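Local coordinates for protein 6-aminohexanoate-dimer hydrolase (Bacillus anthracis, PDB 4GB7) that probably hydrolyses amide bonds of short 6-aminohexanoate oligomers, as a hydrolase of the serine beta-lactamase superfamily, at residues A[402-405]-A[406-410]; A[226-229]-A[230-234]; A[270-273]-A[274-278]. All coordinates share one frame; numbering follows the deposited sequence.

How the contacts relate
Three short passages show how neighbouring side chains finish two helix starts and one helix end in a beta-lactamase-type fold. Contact 2 (226-234) begins helix 230-235, contact 3 (270-278) ends helix 269-278, and contact 1 (402-410) opens helix 402-417, in that order along the chain. Contacts 2 and 3 have centres about 25 Å apart and nearest atoms about 10 Å apart; contact 1 lies across the chain's centre from both, its centre about 36 Å from that of contact 2 and about 31 Å from that of contact 3. Helix 143-155, which starts at the probable SxxK motif, is packed directly by contact 3, through Val273 and Arg276.

Contact 1. Residues A[402-405]-A[406-410]; sequences IHSV and YSNMY
Ile402 and Tyr406, one turn apart at the start of helix 402-417, bring an aliphatic branch over an aromatic face; this is the helix that packs on the five-stranded antiparallel sheet of the beta-lactamase fold. Ile402 CG1 stands 3.6 Å from the centroid of the Tyr406 ring in a CH-pi contact, only 15° off the ring normal, and CD1 of the same branch reaches Tyr406 CE1 at 3.6 Å. The branch gets there because CG1 swings away from the backbone N (chi1 -168°) and lies beside the carbonyl carbon.

On the outer side, two carbonyls each take a second donor. His403 O accepts Ser407 N at 2.9 Å and Ser407 OG at 3.0 Å, the two arriving from opposite faces of the carbonyl plane. The hydroxyl's bond holds Ser407 OG over one face of the His403 imidazole, 3.5 Å from CE1. Ser404 O is gripped in the same fashion one residue on: Asn408 N and Asn408 ND2 approach from opposite faces, ND2 at 3.0 Å, which helps to set the rotation of the amide on an exposed flank.

Further out, the buried side of the helix is positioned by its neighbours. Val405 and Met409, a selenomethionine here, rest on Leu104 of helix 101-107 and on Val91, while Tyr406 meets the ring of His391 with the planes at about 45°. His391 serves the next turn as well, its ND1 hydrogen-bonded to Tyr410 OH, and the ring of Tyr410 carries the carbonyl oxygen Tyr406 O over one face.

Contact 2. Residues A[226-229]-A[230-234]; sequences GPMK and IYDML
Pro227 and Asp232 come within 4.9 Å of each other, CA to CA, because the chain runs extended at Pro227, bends at Met228, and is extended again at Lys229 (phi -152°, psi 163°), the N-cap residue from which helix 230-235 sets off. The carboxylate of Asp232, at the third position of the helix, turns back to meet this approach. Its OD2 accepts Met228 N at 2.9 Å through the anti lone pair, the one facing away from OD1, and also takes a long, weak bond from Lys229 N at 3.4 Å. The second of these resembles one half of a capping box, weak as it is; the reciprocal half is absent, since a lysine at the N-cap has no side-chain acceptor. Lys229 O instead accepts Asp232 N in a bent, weak bond of 3.0 Å. With CG anti to its carbonyl carbon (chi1 -72°), Asp232 keeps the carboxylate beside the incoming loop, where the start of the helix would probably favour its negative charge.

Lys229 crosses this carboxylate at about a right angle. Its CG sits 3.6 Å from Asp232 CG, and CE passes 3.5 Å from Asp232 OD1, yet the ammonium does not close a salt bridge: Lys229 NZ remains 4.8 Å from Asp232 OD1, near enough for a through-space attraction. On the inner side, Pro227 CB packs against Asp232 CB at 3.6 Å.

Outside the turn, Asp292 OD2 receives Ile230 N, the first amide of the helix. Pro227 and Ile230 lean on helix 206-214, whereas helix 251-265 takes Leu234 and, through Trp259, a stack with the ring of Tyr231.

Contact 3. Residues A[270-273]-A[274-278]; sequences AENV and SERIW
The last turn of helix 269-278 widens into a pi-type turn, where Val273 O receives two amides: Ile277 N and Trp278 N, each at 2.9 Å. The bond from Trp278 N is the straighter of the two (N-H...O 167°, against 138° for Ile277 N). Val273 and Trp278 run alongside each other in the same direction, and Val273 CG1 is 4.1 Å from Trp278 CE3.

One turn back, the side chains of Asn272 and Arg276 are likewise neighbours, their amide and guanidinium planes 26° apart. Arg276 NE donates to Asn272 OD1 at 3.2 Å, using an in-plane lone pair of the amide oxygen, which lies a little out of the guanidinium plane, while a water donates to the same OD1 at 2.7 Å and weakly accepts from Arg276 NH2. Asn272 ND2, held by Thr265 OG1 and Ser268 O, fixes which way the amide is flipped, and a salt bridge from Arg276 NH1 to Glu156 anchors the far end. In the beta-lactamase fold this helix packs with Val273 and Arg276 on helix 143-155 and with Ala270, Val273 and Trp278 on strand 66-69. Trp278 NE1 donates to Glu285 O, and Ser274 OG is hydrogen-bonded to Lys70 O.

Contact 1. Residues A[402-405]-A[406-410]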
loop_
_atom_site.group_PDB
_atom_site.type_symbol
_atom_site.label_atom_id
_atom_site.label_comp_id
_atom_site.label_asym_id
_atom_site.label_seq_id
_atom_site.Cartn_x
_atom_site.Cartn_y
_atom_site.Cartn_z
ATOM N N ILE A 402 -13.248 -10.026 8.763
ATOM C CA ILE A 402 -12.231 -9.345 9.594
ATOM C C ILE A 402 -11.997 -7.923 9.130
ATOM O O ILE A 402 -11.774 -7.027 9.960
ATOM C CB ILE A 402 -10.892 -10.138 9.692
ATOM C CG1 ILE A 402 -9.983 -9.529 10.797
ATOM C CG2 ILE A 402 -10.208 -10.279 8.330
ATOM C CD1 ILE A 402 -10.555 -9.597 12.208
ATOM N N HIS A 403 -12.101 -7.665 7.836
ATOM C CA HIS A 403 -11.881 -6.281 7.358
ATOM C C HIS A 403 -12.891 -5.325 7.966
ATOM O O HIS A 403 -12.524 -4.245 8.428
ATOM C CB HIS A 403 -11.976 -6.194 5.865
ATOM C CG HIS A 403 -11.840 -4.774 5.336
ATOM N ND1 HIS A 403 -10.784 -3.988 5.609
ATOM C CD2 HIS A 403 -12.700 -4.016 4.538
ATOM C CE1 HIS A 403 -10.940 -2.790 4.990
ATOM N NE2 HIS A 403 -12.120 -2.804 4.345
ATOM N N SER A 404 -14.171 -5.703 7.977
ATOM C CA SER A 404 -15.165 -4.852 8.620
ATOM C C SER A 404 -14.997 -4.742 10.166
ATOM O O SER A 404 -15.285 -3.712 10.763
ATOM C CB SER A 404 -16.577 -5.360 8.314
ATOM O OG SER A 404 -17.568 -4.556 8.930
ATOM N N VAL A 405 -14.613 -5.834 10.802
ATOM C CA VAL A 405 -14.284 -5.777 12.221
ATOM C C VAL A 405 -13.175 -4.746 12.493
ATOM O O VAL A 405 -13.325 -3.870 13.357
ATOM C CB VAL A 405 -13.886 -7.149 12.790
ATOM C CG1 VAL A 405 -13.357 -7.035 14.224
ATOM C CG2 VAL A 405 -15.098 -8.104 12.729
ATOM N N TYR A 406 -12.099 -4.805 11.724
ATOM C CA TYR A 406 -11.035 -3.846 11.849
ATOM C C TYR A 406 -11.476 -2.421 11.547
ATOM O O TYR A 406 -11.135 -1.500 12.289
ATOM C CB TYR A 406 -9.887 -4.254 10.934
ATOM C CG TYR A 406 -9.016 -5.435 11.337
ATOM C CD1 TYR A 406 -9.047 -5.987 12.622
ATOM C CD2 TYR A 406 -8.143 -5.993 10.409
ATOM C CE1 TYR A 406 -8.191 -6.989 12.957
ATOM C CE2 TYR A 406 -7.284 -7.001 10.729
ATOM C CZ TYR A 406 -7.330 -7.515 12.007
ATOM O OH TYR A 406 -6.460 -8.509 12.346
ATOM N N SER A 407 -12.247 -2.231 10.471
ATOM C CA SER A 407 -12.651 -0.886 10.104
ATOM C C SER A 407 -13.452 -0.213 11.209
ATOM O O SER A 407 -13.251 0.956 11.516
ATOM C CB SER A 407 -13.462 -0.907 8.802
ATOM O OG SER A 407 -12.645 -1.350 7.740
ATOM N N ASN A 408 -14.351 -0.991 11.826
ATOM C CA ASN A 408 -15.150 -0.496 12.917
ATOM C C ASN A 408 -14.307 -0.330 14.191
ATOM O O ASN A 408 -14.501 0.630 14.937
ATOM C CB ASN A 408 -16.323 -1.440 13.175
ATOM C CG ASN A 408 -17.486 -1.157 12.226
ATOM O OD1 ASN A 408 -18.177 -0.132 12.404
ATOM N ND2 ASN A 408 -17.676 -2.026 11.189
HETATM N N MSE A 409 -13.381 -1.242 14.442
HETATM C CA MSE A 409 -12.474 -1.167 15.606
HETATM C C MSE A 409 -11.644 0.120 15.561
HETATM O O MSE A 409 -11.396 0.770 16.591
HETATM C CB MSE A 409 -11.546 -2.373 15.565
HETATM C CG MSE A 409 -10.483 -2.477 16.618
HETATM SE SE MSE A 409 -9.487 -4.061 16.103
HETATM C CE MSE A 409 -8.171 -3.205 14.998
ATOM N N TYR A 410 -11.242 0.540 14.356
ATOM C CA TYR A 410 -10.444 1.773 14.275
ATOM C C TYR A 410 -11.249 3.009 14.724
ATOM O O TYR A 410 -10.720 3.931 15.341
ATOM C CB TYR A 410 -9.948 1.987 12.872
ATOM C CG TYR A 410 -9.042 0.921 12.300
ATOM C CD1 TYR A 410 -8.345 0.027 13.080
ATOM C CD2 TYR A 410 -8.924 0.797 10.953
ATOM C CE1 TYR A 410 -7.551 -0.958 12.493
ATOM C CE2 TYR A 410 -8.134 -0.152 10.376
ATOM C CZ TYR A 410 -7.455 -1.061 11.157
ATOM O OH TYR A 410 -6.658 -2.019 10.522
#

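Contact 2. Residues A[226-229]-A[230-234]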
loop_
_atom_site.group_PDB
_atom_site.type_symbol
_atom_site.label_atom_id
_atom_site.label_comp_id
_atom_site.label_asym_id
_atom_site.label_seq_id
_atom_site.Cartn_x
_atom_site.Cartn_y
_atom_site.Cartn_z
ATOM N N GLY A 226 4.716 -16.144 -20.625
ATOM C CA GLY A 226 4.203 -14.940 -20.054
ATOM C C GLY A 226 5.256 -13.855 -19.913
ATOM O O GLY A 226 6.377 -13.956 -20.437
ATOM N N PRO A 227 4.909 -12.804 -19.157
ATOM C CA PRO A 227 5.844 -11.673 -19.032
ATOM C C PRO A 227 7.149 -12.037 -18.318
ATOM O O PRO A 227 7.139 -12.820 -17.339
ATOM C CB PRO A 227 4.993 -10.638 -18.271
ATOM C CG PRO A 227 4.084 -11.485 -17.437
ATOM C CD PRO A 227 3.655 -12.534 -18.427
HETATM N N MSE A 228 8.271 -11.477 -18.791
HETATM C CA MSE A 228 9.592 -11.750 -18.209
HETATM C C MSE A 228 10.101 -10.633 -17.303
HETATM O O MSE A 228 11.042 -10.831 -16.552
HETATM C CB MSE A 228 10.623 -12.040 -19.325
HETATM C CG MSE A 228 10.297 -13.263 -20.239
HETATM SE SE MSE A 228 10.255 -14.931 -19.216
HETATM C CE MSE A 228 12.202 -15.152 -18.983
ATOM N N LYS A 229 9.445 -9.478 -17.387
ATOM C CA LYS A 229 9.712 -8.330 -16.558
ATOM C C LYS A 229 8.407 -7.564 -16.457
ATOM O O LYS A 229 7.515 -7.770 -17.261
ATOM C CB LYS A 229 10.814 -7.498 -17.178
ATOM C CG LYS A 229 10.477 -6.901 -18.517
ATOM C CD LYS A 229 11.672 -6.148 -19.069
ATOM C CE LYS A 229 11.353 -5.470 -20.374
ATOM N NZ LYS A 229 12.414 -4.516 -20.768
ATOM N N ILE A 230 8.296 -6.662 -15.484
ATOM C CA ILE A 230 7.040 -5.939 -15.226
ATOM C C ILE A 230 6.498 -5.214 -16.473
ATOM O O ILE A 230 5.297 -5.265 -16.758
ATOM C CB ILE A 230 7.206 -4.976 -14.024
ATOM C CG1 ILE A 230 7.401 -5.763 -12.726
ATOM C CG2 ILE A 230 5.995 -4.039 -13.879
ATOM C CD1 ILE A 230 7.899 -4.865 -11.610
ATOM N N TYR A 231 7.360 -4.548 -17.226
ATOM C CA TYR A 231 6.854 -3.828 -18.360
ATOM C C TYR A 231 6.239 -4.717 -19.434
ATOM O O TYR A 231 5.334 -4.267 -20.172
ATOM C CB TYR A 231 7.943 -2.947 -18.962
ATOM C CG TYR A 231 8.529 -1.872 -18.049
ATOM C CD1 TYR A 231 7.845 -1.385 -16.940
ATOM C CD2 TYR A 231 9.766 -1.335 -18.306
ATOM C CE1 TYR A 231 8.378 -0.410 -16.136
ATOM C CE2 TYR A 231 10.308 -0.333 -17.495
ATOM C CZ TYR A 231 9.618 0.123 -16.411
ATOM O OH TYR A 231 10.133 1.117 -15.606
ATOM N N ASP A 232 6.717 -5.953 -19.535
ATOM C CA ASP A 232 6.103 -6.954 -20.436
ATOM C C ASP A 232 4.621 -7.164 -20.123
ATOM O O ASP A 232 3.777 -7.311 -21.004
ATOM C CB ASP A 232 6.806 -8.314 -20.327
ATOM C CG ASP A 232 8.188 -8.350 -20.951
ATOM O OD1 ASP A 232 8.645 -7.367 -21.623
ATOM O OD2 ASP A 232 8.806 -9.433 -20.768
HETATM N N MSE A 233 4.311 -7.212 -18.842
HETATM C CA MSE A 233 2.926 -7.358 -18.400
HETATM C C MSE A 233 2.064 -6.211 -18.898
HETATM O O MSE A 233 0.951 -6.407 -19.333
HETATM C CB MSE A 233 2.866 -7.484 -16.864
HETATM C CG MSE A 233 1.450 -7.622 -16.299
HETATM SE SE MSE A 233 1.319 -7.392 -14.403
HETATM C CE MSE A 233 1.541 -5.451 -14.400
ATOM N N LEU A 234 2.601 -4.996 -18.819
ATOM C CA LEU A 234 1.852 -3.825 -19.246
ATOM C C LEU A 234 1.567 -3.905 -20.733
ATOM O O LEU A 234 0.500 -3.479 -21.166
ATOM C CB LEU A 234 2.628 -2.565 -18.918
ATOM C CG LEU A 234 2.901 -2.328 -17.421
ATOM C CD1 LEU A 234 3.703 -1.035 -17.238
ATOM C CD2 LEU A 234 1.646 -2.391 -16.534
#

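Contact 3. Residues A[270-273]-A[274-278]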
loop_
_atom_site.group_PDB
_atom_site.type_symbol
_atom_site.label_atom_id
_atom_site.label_comp_id
_atom_site.label_asym_id
_atom_site.label_seq_id
_atom_site.Cartn_x
_atom_site.Cartn_y
_atom_site.Cartn_z
ATOM N N ALA A 270 12.971 3.561 -6.240
ATOM C CA ALA A 270 13.530 3.483 -4.908
ATOM C C ALA A 270 14.280 4.769 -4.585
ATOM O O ALA A 270 14.133 5.303 -3.499
ATOM C CB ALA A 270 14.421 2.259 -4.711
ATOM N N GLU A 271 15.035 5.293 -5.546
ATOM C CA GLU A 271 15.798 6.531 -5.326
ATOM C C GLU A 271 14.883 7.730 -5.163
ATOM O O GLU A 271 15.122 8.601 -4.301
ATOM C CB GLU A 271 16.765 6.749 -6.471
ATOM C CG GLU A 271 17.943 5.802 -6.412
ATOM C CD GLU A 271 18.704 5.612 -7.741
ATOM O OE1 GLU A 271 18.315 6.089 -8.878
ATOM O OE2 GLU A 271 19.748 4.944 -7.640
ATOM N N ASN A 272 13.822 7.778 -5.980
ATOM C CA ASN A 272 12.804 8.803 -5.846
ATOM C C ASN A 272 12.145 8.766 -4.478
ATOM O O ASN A 272 11.977 9.799 -3.828
ATOM C CB ASN A 272 11.759 8.701 -6.979
ATOM C CG ASN A 272 12.179 9.438 -8.227
ATOM O OD1 ASN A 272 12.084 10.665 -8.235
ATOM N ND2 ASN A 272 12.637 8.719 -9.279
ATOM N N VAL A 273 11.731 7.588 -4.026
ATOM C CA VAL A 273 11.068 7.519 -2.753
ATOM C C VAL A 273 12.020 7.915 -1.633
ATOM O O VAL A 273 11.628 8.624 -0.685
ATOM C CB VAL A 273 10.448 6.112 -2.489
ATOM C CG1 VAL A 273 9.950 6.004 -1.043
ATOM C CG2 VAL A 273 9.339 5.823 -3.485
ATOM N N SER A 274 13.270 7.488 -1.730
ATOM C CA SER A 274 14.290 7.862 -0.735
ATOM C C SER A 274 14.559 9.356 -0.697
ATOM O O SER A 274 14.493 9.976 0.345
ATOM C CB SER A 274 15.631 7.140 -0.993
ATOM O OG SER A 274 16.606 7.547 -0.031
ATOM N N GLU A 275 14.816 9.946 -1.855
ATOM C CA GLU A 275 15.169 11.359 -1.897
ATOM C C GLU A 275 13.998 12.266 -1.480
ATOM O O GLU A 275 14.132 13.264 -0.773
ATOM C CB GLU A 275 15.655 11.707 -3.308
ATOM C CG GLU A 275 17.010 11.081 -3.607
ATOM C CD GLU A 275 17.542 11.351 -4.985
ATOM O OE1 GLU A 275 16.940 12.119 -5.724
ATOM O OE2 GLU A 275 18.611 10.829 -5.301
ATOM N N ARG A 276 12.805 11.896 -1.920
ATOM C CA ARG A 276 11.648 12.752 -1.714
ATOM C C ARG A 276 10.953 12.562 -0.374
ATOM O O ARG A 276 10.285 13.487 0.120
ATOM C CB ARG A 276 10.670 12.542 -2.851
ATOM C CG ARG A 276 11.171 13.037 -4.191
ATOM C CD ARG A 276 10.355 12.480 -5.340
ATOM N NE ARG A 276 10.788 13.048 -6.620
ATOM C CZ ARG A 276 10.384 14.228 -7.102
ATOM N NH1 ARG A 276 9.471 14.980 -6.460
ATOM N NH2 ARG A 276 10.867 14.654 -8.271
ATOM N N ILE A 277 11.025 11.364 0.191
ATOM C CA ILE A 277 10.213 11.033 1.345
ATOM C C ILE A 277 11.045 10.358 2.438
ATOM O O ILE A 277 11.068 10.846 3.579
ATOM C CB ILE A 277 8.991 10.122 0.999
ATOM C CG1 ILE A 277 8.093 10.818 -0.016
ATOM C CG2 ILE A 277 8.313 9.603 2.285
ATOM C CD1 ILE A 277 7.012 9.926 -0.617
ATOM N N TRP A 278 11.695 9.259 2.104
ATOM C CA TRP A 278 12.249 8.337 3.144
ATOM C C TRP A 278 13.420 8.945 3.912
ATOM O O TRP A 278 13.746 8.516 5.002
ATOM C CB TRP A 278 12.655 6.946 2.564
ATOM C CG TRP A 278 12.283 5.857 3.523
ATOM C CD1 TRP A 278 13.062 5.273 4.500
ATOM C CD2 TRP A 278 10.967 5.276 3.652
ATOM N NE1 TRP A 278 12.328 4.357 5.216
ATOM C CE2 TRP A 278 11.034 4.345 4.771
ATOM C CE3 TRP A 278 9.762 5.439 2.977
ATOM C CZ2 TRP A 278 9.931 3.587 5.147
ATOM C CZ3 TRP A 278 8.658 4.693 3.382
ATOM C CH2 TRP A 278 8.745 3.775 4.412
HETATM O O HOH W 1 13.632 12.833 -8.672
#